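Side-chain contacts in 2,3-dihydroxybenzoate-AMP ligase (Bacillus subtilis, PDB 1MDB), which belongs to the ANL superfamily of AMP-binding enzymes and holds adenosine monophosphate and 2,3-dihydroxy-benzoic acid next to each other in one pocket: residues K86-V91 against P102-P107; C118-A123 against S197-R202; F186-G191 against A233-L238. All blocks are in the same frame, centred on the assembly; numbering follows the deposited sequence.

Contact 1 of 3, residues K86-V91 against P102-P107; sequences KEFFEV and PVFALP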
loop_
_atom_site.group_PDB
_atom_site.type_symbol
_atom_site.label_atom_id
_atom_site.label_comp_id
_atom_site.label_asym_id
_atom_site.label_seq_id
_atom_site.Cartn_x
_atom_site.Cartn_y
_atom_site.Cartn_z
ATOM N N LYS A 86 4.902 7.958 -16.141
ATOM C CA LYS A 86 3.746 7.836 -17.019
ATOM C C LYS A 86 3.598 6.450 -17.636
ATOM O O LYS A 86 2.493 5.945 -17.774
ATOM C CB LYS A 86 3.829 8.874 -18.144
ATOM C CG LYS A 86 3.814 10.321 -17.675
ATOM C CD LYS A 86 3.536 11.280 -18.835
ATOM C CE LYS A 86 4.588 11.173 -19.933
ATOM N NZ LYS A 86 5.935 11.504 -19.427
ATOM N N GLU A 87 4.717 5.849 -18.014
ATOM C CA GLU A 87 4.707 4.528 -18.631
ATOM C C GLU A 87 3.880 3.511 -17.850
ATOM O O GLU A 87 3.149 2.714 -18.439
ATOM C CB GLU A 87 6.139 4.023 -18.798
ATOM C CG GLU A 87 6.923 4.711 -19.898
ATOM C CD GLU A 87 7.079 6.210 -19.686
ATOM O OE1 GLU A 87 7.345 6.641 -18.543
ATOM O OE2 GLU A 87 6.951 6.960 -20.676
ATOM N N PHE A 88 3.983 3.538 -16.524
ATOM C CA PHE A 88 3.221 2.612 -15.689
ATOM C C PHE A 88 1.790 2.492 -16.189
ATOM O O PHE A 88 1.273 1.393 -16.384
ATOM C CB PHE A 88 3.205 3.110 -14.241
ATOM C CG PHE A 88 2.396 2.255 -13.303
ATOM C CD1 PHE A 88 2.934 1.092 -12.756
ATOM C CD2 PHE A 88 1.110 2.641 -12.927
ATOM C CE1 PHE A 88 2.200 0.323 -11.836
ATOM C CE2 PHE A 88 0.363 1.885 -12.010
ATOM C CZ PHE A 88 0.911 0.725 -11.462
ATOM N N PHE A 89 1.153 3.639 -16.407
ATOM C CA PHE A 89 -0.238 3.664 -16.839
ATOM C C PHE A 89 -0.549 3.079 -18.210
ATOM O O PHE A 89 -1.559 2.388 -18.373
ATOM C CB PHE A 89 -0.791 5.092 -16.733
ATOM C CG PHE A 89 -0.827 5.611 -15.328
ATOM C CD1 PHE A 89 0.220 6.376 -14.829
ATOM C CD2 PHE A 89 -1.888 5.290 -14.486
ATOM C CE1 PHE A 89 0.211 6.822 -13.505
ATOM C CE2 PHE A 89 -1.911 5.725 -13.165
ATOM C CZ PHE A 89 -0.858 6.493 -12.671
ATOM N N GLU A 90 0.283 3.356 -19.204
ATOM C CA GLU A 90 0.018 2.801 -20.516
ATOM C C GLU A 90 0.330 1.307 -20.457
ATOM O O GLU A 90 -0.309 0.496 -21.129
ATOM C CB GLU A 90 0.862 3.497 -21.598
ATOM C CG GLU A 90 2.358 3.213 -21.586
ATOM C CD GLU A 90 3.074 3.916 -22.740
ATOM O OE1 GLU A 90 2.410 4.213 -23.755
ATOM O OE2 GLU A 90 4.292 4.158 -22.644
ATOM N N VAL A 91 1.296 0.947 -19.622
ATOM C CA VAL A 91 1.680 -0.452 -19.484
ATOM C C VAL A 91 0.577 -1.308 -18.881
ATOM O O VAL A 91 0.260 -2.366 -19.429
ATOM C CB VAL A 91 2.975 -0.609 -18.634
ATOM C CG1 VAL A 91 3.094 -2.038 -18.091
ATOM C CG2 VAL A 91 4.195 -0.289 -19.499
ATOM N N PRO A 102 -0.696 -8.069 -14.850
ATOM C CA PRO A 102 0.484 -7.422 -14.290
ATOM C C PRO A 102 0.690 -8.046 -12.904
ATOM O O PRO A 102 -0.272 -8.471 -12.257
ATOM C CB PRO A 102 0.056 -5.961 -14.147
ATOM C CG PRO A 102 -1.053 -5.799 -15.170
ATOM C CD PRO A 102 -1.786 -7.105 -15.082
ATOM N N VAL A 103 1.941 -8.127 -12.472
ATOM C CA VAL A 103 2.271 -8.607 -11.138
ATOM C C VAL A 103 3.003 -7.360 -10.655
ATOM O O VAL A 103 4.005 -6.949 -11.251
ATOM C CB VAL A 103 3.200 -9.837 -11.179
ATOM C CG1 VAL A 103 3.609 -10.228 -9.774
ATOM C CG2 VAL A 103 2.477 -10.998 -11.853
ATOM N N PHE A 104 2.478 -6.747 -9.602
ATOM C CA PHE A 104 3.000 -5.490 -9.084
ATOM C C PHE A 104 4.184 -5.481 -8.134
ATOM O O PHE A 104 4.016 -5.450 -6.909
ATOM C CB PHE A 104 1.843 -4.681 -8.463
ATOM C CG PHE A 104 0.864 -4.147 -9.481
ATOM C CD1 PHE A 104 -0.469 -4.560 -9.479
ATOM C CD2 PHE A 104 1.276 -3.239 -10.454
ATOM C CE1 PHE A 104 -1.374 -4.078 -10.432
ATOM C CE2 PHE A 104 0.376 -2.752 -11.412
ATOM C CZ PHE A 104 -0.947 -3.173 -11.401
ATOM N N ALA A 105 5.384 -5.478 -8.709
ATOM C CA ALA A 105 6.612 -5.424 -7.926
ATOM C C ALA A 105 6.839 -3.966 -7.523
ATOM O O ALA A 105 6.209 -3.065 -8.060
ATOM C CB ALA A 105 7.792 -5.936 -8.753
ATOM N N LEU A 106 7.732 -3.747 -6.567
ATOM C CA LEU A 106 8.046 -2.404 -6.088
ATOM C C LEU A 106 9.474 -2.031 -6.503
ATOM O O LEU A 106 10.326 -2.896 -6.692
ATOM C CB LEU A 106 7.909 -2.345 -4.553
ATOM C CG LEU A 106 6.590 -1.818 -3.947
ATOM C CD1 LEU A 106 5.398 -2.354 -4.706
ATOM C CD2 LEU A 106 6.501 -2.191 -2.460
ATOM N N PRO A 107 9.748 -0.728 -6.644
ATOM C CA PRO A 107 11.066 -0.225 -7.036
ATOM C C PRO A 107 12.228 -0.746 -6.197
ATOM O O PRO A 107 13.361 -0.823 -6.675
ATOM C CB PRO A 107 10.900 1.286 -6.910
ATOM C CG PRO A 107 9.464 1.478 -7.312
ATOM C CD PRO A 107 8.780 0.379 -6.534
#
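Glu90 OE1 is gripped twice, by a salt bridge from Arg59 and a hydrogen bond from His170, on the same helical turn that sends Phe88 across to Phe104. The carboxylate is buried, so an arginine and a histidine are apt partners for its charge. Within the same turn Val91 N is hydrogen-bonded to Glu87 O, 2.8 Å.

The contact itself is wholly apolar and rests on two phenylalanines. Phe88 CZ comes to 3.5 Å from Phe104 CE2, and its neighbour Phe88 CE1 stands 3.6 Å from that same carbon, so one corner of the Phe104 ring meets one side of the other. Neither ring lies over the face of its partner: they meet rim to rim, with centroids 5.8 Å apart and planes inclined at 39°. The two side chains cross at about a right angle. In Phe88, CG is anti to the backbone N (chi1 178°), which carries the ring far out from the helix. Between them, the two long aromatic side chains bridge the 10.5 Å that separates the CA atoms of Phe88 and Phe104, the nearest pair across the segments.

Each ring also has support from its own segment. Phe88 CD2 sits 4.1 Å above the middle of the Phe89 ring, while Pro102 CB covers one face of Phe104 near its rim, 4.0 Å above the plane. Met232 packs on Phe88, and Ile92 of the helix reaches Phe104, closing further apolar surface around the pair. This is helix-on-sheet packing within a beta-alpha-beta unit, in which helix 86-98 connects the parallel neighbours 77-80 and 101-104 and lays its aromatic side chain against the second strand.

Contact 2 of 3, residues C118-A123 against S197-R202; sequences CEFAEA and SKLIPR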
loop_
_atom_site.group_PDB
_atom_site.type_symbol
_atom_site.label_atom_id
_atom_site.label_comp_id
_atom_site.label_asym_id
_atom_site.label_seq_id
_atom_site.Cartn_x
_atom_site.Cartn_y
_atom_site.Cartn_z
ATOM N N CYS A 118 8.938 -13.947 -10.891
ATOM C CA CYS A 118 8.965 -14.424 -12.273
ATOM C C CYS A 118 8.794 -15.936 -12.372
ATOM O O CYS A 118 8.117 -16.433 -13.279
ATOM C CB CYS A 118 10.268 -13.996 -12.968
ATOM S SG CYS A 118 10.402 -12.215 -13.331
ATOM N N GLU A 119 9.411 -16.665 -11.445
ATOM C CA GLU A 119 9.310 -18.128 -11.425
ATOM C C GLU A 119 7.896 -18.546 -11.040
ATOM O O GLU A 119 7.184 -19.182 -11.809
ATOM C CB GLU A 119 10.272 -18.715 -10.396
ATOM C CG GLU A 119 11.484 -19.415 -10.960
ATOM C CD GLU A 119 12.269 -20.126 -9.874
ATOM O OE1 GLU A 119 11.713 -21.060 -9.258
ATOM O OE2 GLU A 119 13.432 -19.748 -9.626
ATOM N N PHE A 120 7.518 -18.192 -9.819
ATOM C CA PHE A 120 6.204 -18.502 -9.279
ATOM C C PHE A 120 5.090 -18.169 -10.273
ATOM O O PHE A 120 4.313 -19.039 -10.653
ATOM C CB PHE A 120 6.014 -17.725 -7.981
ATOM C CG PHE A 120 4.815 -18.142 -7.183
ATOM C CD1 PHE A 120 4.535 -19.486 -6.968
ATOM C CD2 PHE A 120 4.006 -17.187 -6.586
ATOM C CE1 PHE A 120 3.464 -19.871 -6.163
ATOM C CE2 PHE A 120 2.929 -17.562 -5.776
ATOM C CZ PHE A 120 2.660 -18.903 -5.564
ATOM N N ALA A 121 5.023 -16.914 -10.702
ATOM C CA ALA A 121 3.998 -16.495 -11.645
ATOM C C ALA A 121 4.255 -16.981 -13.074
ATOM O O ALA A 121 3.417 -16.780 -13.961
ATOM C CB ALA A 121 3.875 -14.980 -11.627
ATOM N N GLU A 122 5.404 -17.617 -13.300
ATOM C CA GLU A 122 5.739 -18.111 -14.633
ATOM C C GLU A 122 5.551 -16.955 -15.612
ATOM O O GLU A 122 4.885 -17.086 -16.637
ATOM C CB GLU A 122 4.820 -19.290 -15.002
ATOM C CG GLU A 122 5.086 -20.562 -14.185
ATOM C CD GLU A 122 3.887 -21.508 -14.106
ATOM O OE1 GLU A 122 3.305 -21.842 -15.156
ATOM O OE2 GLU A 122 3.529 -21.924 -12.986
ATOM N N ALA A 123 6.155 -15.824 -15.271
ATOM C CA ALA A 123 6.067 -14.599 -16.057
ATOM C C ALA A 123 6.543 -14.721 -17.500
ATOM O O ALA A 123 7.582 -15.329 -17.781
ATOM C CB ALA A 123 6.844 -13.486 -15.351
ATOM N N SER A 197 6.447 -12.581 -0.354
ATOM C CA SER A 197 5.049 -12.201 -0.228
ATOM C C SER A 197 4.181 -13.175 -1.016
ATOM O O SER A 197 4.636 -13.768 -1.998
ATOM C CB SER A 197 4.821 -10.798 -0.795
ATOM O OG SER A 197 5.473 -9.802 -0.034
ATOM N N LYS A 198 2.929 -13.320 -0.593
ATOM C CA LYS A 198 1.980 -14.183 -1.286
ATOM C C LYS A 198 1.439 -13.337 -2.441
ATOM O O LYS A 198 1.454 -12.113 -2.355
ATOM C CB LYS A 198 0.826 -14.550 -0.346
ATOM C CG LYS A 198 1.258 -15.080 1.009
ATOM C CD LYS A 198 1.905 -16.439 0.888
ATOM C CE LYS A 198 2.357 -16.940 2.255
ATOM N NZ LYS A 198 2.531 -18.423 2.278
ATOM N N LEU A 199 0.984 -13.967 -3.518
ATOM C CA LEU A 199 0.422 -13.213 -4.633
ATOM C C LEU A 199 -1.098 -13.137 -4.441
ATOM O O LEU A 199 -1.729 -14.107 -4.019
ATOM C CB LEU A 199 0.784 -13.860 -5.977
ATOM C CG LEU A 199 2.095 -13.349 -6.592
ATOM C CD1 LEU A 199 3.202 -13.471 -5.578
ATOM C CD2 LEU A 199 2.447 -14.123 -7.851
ATOM N N ILE A 200 -1.670 -11.975 -4.751
ATOM C CA ILE A 200 -3.097 -11.722 -4.566
ATOM C C ILE A 200 -3.875 -11.463 -5.862
ATOM O O ILE A 200 -3.710 -10.424 -6.503
ATOM C CB ILE A 200 -3.280 -10.517 -3.619
ATOM C CG1 ILE A 200 -2.740 -10.878 -2.232
ATOM C CG2 ILE A 200 -4.756 -10.092 -3.560
ATOM C CD1 ILE A 200 -2.485 -9.684 -1.319
ATOM N N PRO A 201 -4.734 -12.409 -6.263
ATOM C CA PRO A 201 -5.513 -12.217 -7.487
ATOM C C PRO A 201 -6.665 -11.238 -7.255
ATOM O O PRO A 201 -7.410 -11.387 -6.286
ATOM C CB PRO A 201 -6.045 -13.619 -7.786
ATOM C CG PRO A 201 -5.093 -14.524 -7.105
ATOM C CD PRO A 201 -4.843 -13.801 -5.805
ATOM N N ARG A 202 -6.797 -10.235 -8.117
ATOM C CA ARG A 202 -7.911 -9.281 -8.016
ATOM C C ARG A 202 -8.586 -9.266 -9.390
ATOM O O ARG A 202 -7.907 -9.260 -10.424
ATOM C CB ARG A 202 -7.429 -7.866 -7.654
ATOM C CG ARG A 202 -6.742 -7.720 -6.287
ATOM C CD ARG A 202 -7.590 -8.255 -5.133
ATOM N NE ARG A 202 -8.776 -7.443 -4.873
ATOM C CZ ARG A 202 -8.774 -6.320 -4.167
ATOM N NH1 ARG A 202 -7.643 -5.872 -3.635
ATOM N NH2 ARG A 202 -9.904 -5.635 -4.009
#
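Apolar packing makes up the whole of the direct contact, with Phe120 and Ala121 on one side and Leu199 on the other. Phe120 offers one flank of its ring: CD2 is 3.7 Å from Leu199 CD2 and 3.9 Å from Leu199 CD1. The next ring carbon, Phe120 CE2, lies 4.0 Å from Leu199 CD2, so both methyls of the leucine fork meet the CD2-CE2 bond of Phe120, CD1 near the ring plane and CD2 obliquely. With CG anti to the backbone N (chi1 -169°), Phe120 extends toward the strand, and the two side chains slide past each other in opposite directions. Ala121 adds a smaller touch, its CB 4.1 Å from Leu199 CD2; a single methyl suits this place, where the backbones come nearest, with 8.5 Å between the CA atoms of Ala121 and Leu199. Leu199 CD2 thus touches both Phe120 and Ala121, while the second branch, CD1, adds to the contact with Phe120.

No hydrogen bond crosses between the segments; backbone bonds finish the helix end. Ala123 N binds Cys118 O at 2.9 Å and Glu122 N binds Glu119 O at 2.8 Å, while Glu122 takes a positive phi of 51°. Two partners lie outside the segments: Arg77 binds Ala121 O, and Lys394 forms a salt bridge with the exposed carboxylate of Glu122.

Around the apolar patch, the ring of Tyr116 meets that of Phe120 at a small angle between planes, and Leu199 also packs on Leu187 and Leu189 of the adjoining strand 184-189. The paired backward bonds and positive phi define a Schellman motif; here it closes helix 111-120, whose last turn is set against the second strand of an antiparallel hairpin formed by 184-189 and 199-203.

Contact 3 of 3, residues F186-G191 against A233-L238; sequences FLQLSG and AHNYPL. With DBH (2,3-dihydroxy-benzoic acid), chain E; AMP (adenosine monophosphate), chain D.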
loop_
_atom_site.group_PDB
_atom_site.type_symbol
_atom_site.label_atom_id
_atom_site.label_comp_id
_atom_site.label_asym_id
_atom_site.label_seq_id
_atom_site.Cartn_x
_atom_site.Cartn_y
_atom_site.Cartn_z
ATOM N N PHE A 186 -5.157 -8.822 -12.343
ATOM C CA PHE A 186 -3.748 -8.715 -11.979
ATOM C C PHE A 186 -3.462 -9.404 -10.651
ATOM O O PHE A 186 -4.382 -9.807 -9.939
ATOM C CB PHE A 186 -3.359 -7.237 -11.867
ATOM C CG PHE A 186 -4.100 -6.492 -10.785
ATOM C CD1 PHE A 186 -3.847 -6.748 -9.441
ATOM C CD2 PHE A 186 -5.058 -5.539 -11.111
ATOM C CE1 PHE A 186 -4.536 -6.069 -8.438
ATOM C CE2 PHE A 186 -5.751 -4.854 -10.121
ATOM C CZ PHE A 186 -5.490 -5.121 -8.780
ATOM N N LEU A 187 -2.180 -9.510 -10.313
ATOM C CA LEU A 187 -1.786 -10.116 -9.058
ATOM C C LEU A 187 -1.029 -9.086 -8.228
ATOM O O LEU A 187 -0.025 -8.533 -8.676
ATOM C CB LEU A 187 -0.897 -11.350 -9.305
ATOM C CG LEU A 187 -1.472 -12.426 -10.235
ATOM C CD1 LEU A 187 -0.500 -13.589 -10.353
ATOM C CD2 LEU A 187 -2.803 -12.905 -9.690
ATOM N N GLN A 188 -1.525 -8.824 -7.024
ATOM C CA GLN A 188 -0.893 -7.875 -6.114
ATOM C C GLN A 188 -0.012 -8.638 -5.145
ATOM O O GLN A 188 -0.020 -9.873 -5.137
ATOM C CB GLN A 188 -1.956 -7.082 -5.342
ATOM C CG GLN A 188 -2.164 -5.666 -5.843
ATOM C CD GLN A 188 -0.973 -4.750 -5.565
ATOM O OE1 GLN A 188 -1.002 -3.572 -5.904
ATOM N NE2 GLN A 188 0.076 -5.289 -4.949
ATOM N N LEU A 189 0.752 -7.920 -4.331
ATOM C CA LEU A 189 1.628 -8.581 -3.358
ATOM C C LEU A 189 1.094 -8.353 -1.936
ATOM O O LEU A 189 0.586 -7.284 -1.645
ATOM C CB LEU A 189 3.054 -8.012 -3.459
ATOM C CG LEU A 189 3.797 -8.048 -4.802
ATOM C CD1 LEU A 189 5.207 -7.526 -4.585
ATOM C CD2 LEU A 189 3.850 -9.459 -5.362
ATOM N N SER A 190 1.189 -9.365 -1.076
ATOM C CA SER A 190 0.756 -9.222 0.306
ATOM C C SER A 190 1.893 -8.505 1.042
ATOM O O SER A 190 3.037 -8.549 0.590
ATOM C CB SER A 190 0.507 -10.588 0.951
ATOM O OG SER A 190 1.656 -11.409 0.817
ATOM N N GLY A 191 1.595 -7.864 2.172
ATOM C CA GLY A 191 2.637 -7.137 2.883
ATOM C C GLY A 191 3.041 -7.558 4.285
ATOM O O GLY A 191 3.431 -6.711 5.092
ATOM N N ALA A 233 2.542 1.543 -7.181
ATOM C CA ALA A 233 2.094 0.182 -7.487
ATOM C C ALA A 233 1.588 -0.526 -6.221
ATOM O O ALA A 233 0.988 -1.597 -6.307
ATOM C CB ALA A 233 3.226 -0.627 -8.117
ATOM N N HIS A 234 1.848 0.052 -5.051
ATOM C CA HIS A 234 1.376 -0.534 -3.783
ATOM C C HIS A 234 -0.133 -0.280 -3.693
ATOM O O HIS A 234 -0.605 0.781 -4.094
ATOM C CB HIS A 234 2.076 0.114 -2.586
ATOM C CG HIS A 234 1.648 -0.442 -1.259
ATOM N ND1 HIS A 234 2.222 -1.565 -0.696
ATOM C CD2 HIS A 234 0.663 -0.061 -0.413
ATOM C CE1 HIS A 234 1.605 -1.852 0.437
ATOM N NE2 HIS A 234 0.655 -0.954 0.632
ATOM N N ASN A 235 -0.877 -1.236 -3.150
ATOM C CA ASN A 235 -2.342 -1.132 -3.060
ATOM C C ASN A 235 -2.894 0.207 -2.551
ATOM O O ASN A 235 -3.901 0.697 -3.058
ATOM C CB ASN A 235 -2.899 -2.273 -2.197
ATOM C CG ASN A 235 -4.380 -2.562 -2.476
ATOM O OD1 ASN A 235 -4.759 -2.895 -3.602
ATOM N ND2 ASN A 235 -5.216 -2.447 -1.443
ATOM N N TYR A 236 -2.233 0.779 -1.554
ATOM C CA TYR A 236 -2.640 2.036 -0.935
ATOM C C TYR A 236 -2.582 3.208 -1.943
ATOM O O TYR A 236 -3.620 3.800 -2.274
ATOM C CB TYR A 236 -1.749 2.263 0.305
ATOM C CG TYR A 236 -1.898 3.565 1.070
ATOM C CD1 TYR A 236 -0.861 4.006 1.890
ATOM C CD2 TYR A 236 -3.055 4.349 0.990
ATOM C CE1 TYR A 236 -0.951 5.186 2.611
ATOM C CE2 TYR A 236 -3.158 5.553 1.716
ATOM C CZ TYR A 236 -2.094 5.957 2.523
ATOM O OH TYR A 236 -2.136 7.129 3.239
ATOM N N PRO A 237 -1.386 3.545 -2.456
ATOM C CA PRO A 237 -1.317 4.655 -3.419
ATOM C C PRO A 237 -1.850 4.316 -4.822
ATOM O O PRO A 237 -1.870 5.169 -5.715
ATOM C CB PRO A 237 0.167 5.018 -3.420
ATOM C CG PRO A 237 0.825 3.680 -3.165
ATOM C CD PRO A 237 -0.036 3.116 -2.053
ATOM N N LEU A 238 -2.282 3.074 -5.022
ATOM C CA LEU A 238 -2.833 2.678 -6.313
ATOM C C LEU A 238 -4.354 2.689 -6.328
ATOM O O LEU A 238 -4.955 2.962 -7.368
ATOM C CB LEU A 238 -2.388 1.260 -6.697
ATOM C CG LEU A 238 -2.868 0.726 -8.062
ATOM C CD1 LEU A 238 -2.019 1.363 -9.170
ATOM C CD2 LEU A 238 -2.721 -0.796 -8.132
HETATM C C21 DBH E . -1.571 -1.522 3.219
HETATM O O9 DBH E . -0.677 -1.372 4.205
HETATM C C18 DBH E . -2.612 -0.509 2.910
HETATM C C15 DBH E . -2.643 0.722 3.632
HETATM C C12 DBH E . -3.637 1.685 3.364
HETATM C C3 DBH E . -3.598 -0.767 1.905
HETATM O O3 DBH E . -3.621 -1.959 1.155
HETATM C C6 DBH E . -4.590 0.198 1.643
HETATM C C9 DBH E . -4.619 1.417 2.363
HETATM O O6 DBH E . -5.545 -0.048 0.682
HETATM P P AMP D . -0.660 -3.902 2.781
HETATM O O1P AMP D . -1.288 -4.943 1.892
HETATM O O2P AMP D . 0.805 -3.710 2.569
HETATM O O3P AMP D . -1.410 -2.596 2.744
HETATM O "O5'" AMP D . -0.701 -4.454 4.339
HETATM C "C5'" AMP D . -1.920 -4.460 5.136
HETATM C "C4'" AMP D . -1.560 -4.547 6.625
HETATM O "O4'" AMP D . -0.873 -3.344 6.912
HETATM C "C3'" AMP D . -2.722 -4.533 7.574
HETATM O "O3'" AMP D . -3.272 -5.834 7.767
HETATM C "C2'" AMP D . -2.112 -3.922 8.829
HETATM O "O2'" AMP D . -1.472 -4.923 9.650
HETATM C "C1'" AMP D . -1.153 -2.920 8.238
HETATM N N9 AMP D . -1.931 -1.421 8.283
HETATM C C8 AMP D . -2.274 -0.717 7.180
HETATM N N7 AMP D . -2.840 0.445 7.495
HETATM C C5 AMP D . -2.843 0.450 8.816
HETATM C C6 AMP D . -3.326 1.475 9.622
HETATM N N6 AMP D . -3.843 2.600 9.131
HETATM N N1 AMP D . -3.229 1.269 10.978
HETATM C C2 AMP D . -2.699 0.136 11.521
HETATM N N3 AMP D . -2.230 -0.846 10.739
HETATM C C4 AMP D . -2.292 -0.708 9.367
#
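The pocket shared by AMP and 2,3-dihydroxy-benzoic acid is bordered here by two pieces of chain that meet where Gln188 lies against Ala233, Asn235 and Leu238. The glutamine chain, bent at chi2 (-69°), brings its amide beside the carbonyl of Ala233, just before helix 235-239; Leu238 CD2 packs against the same group. Glutamine suits a place beside a buried backbone carbonyl because its amide has both a donor and an acceptor to offer. His234 takes the N-cap position, and Leu238 N returns a weak bond to His234 O, 3.0 Å.

Strand 184-189 pairs with 199-203 as an antiparallel hairpin, and the glycine-rich loop joining them is the P-loop-like phosphate-binding segment known in AMP-binding enzymes. Gly191 CA approaches AMP O2P to 3.9 Å, and its lack of a side chain allows the phosphate so close to the loop.

On the helix side, three successive residues divide the ligands among them. His234 turns its ring edge to them, with O2P of AMP and C21 of the acid both near the ring plane. Its NE2 makes a weak hydrogen bond to AMP O3P, 3.4 Å. Asn235 ND2 gives a straighter bond to O3 of the acid, 3.1 Å at 162°, and a weak, more bent one to O6, 3.2 Å. One amide nitrogen therefore serves both hydroxyl oxygens of the acid, while Asn235 OD1 is hydrogen-bonded to Tyr207 OH, which should fix the rotation of the amide. Tyr236 provides a flat apolar surface: DBH C12 sits over one face of its ring, offset toward the rim, 3.4 Å from Tyr236 CG. At the far end of this ring, Tyr236 OH is tied to Leu278 O.

Contact 3 is joined to each of the others by backbone bonds of strand 184-189. Toward contact 1, Pro102 O lies 2.9 Å from Leu187 N and Phe104 N 3.2 Å from Leu187 O, both probable hydrogen bonds; toward contact 2, Ile200 N is 2.7 Å from Gln188 O. Contacts 1 and 2 touch directly as well, through Val103 CG2 and Ala121 CB at 4.2 Å. Only contact 3 handles the ligands: the side chain of Phe104 is about 11 Å, and that of Leu199 about 12 Å, from AMP. Phe88 packs on Ala233 and Leu238, so contact 1 backs the segment that carries the pocket residues.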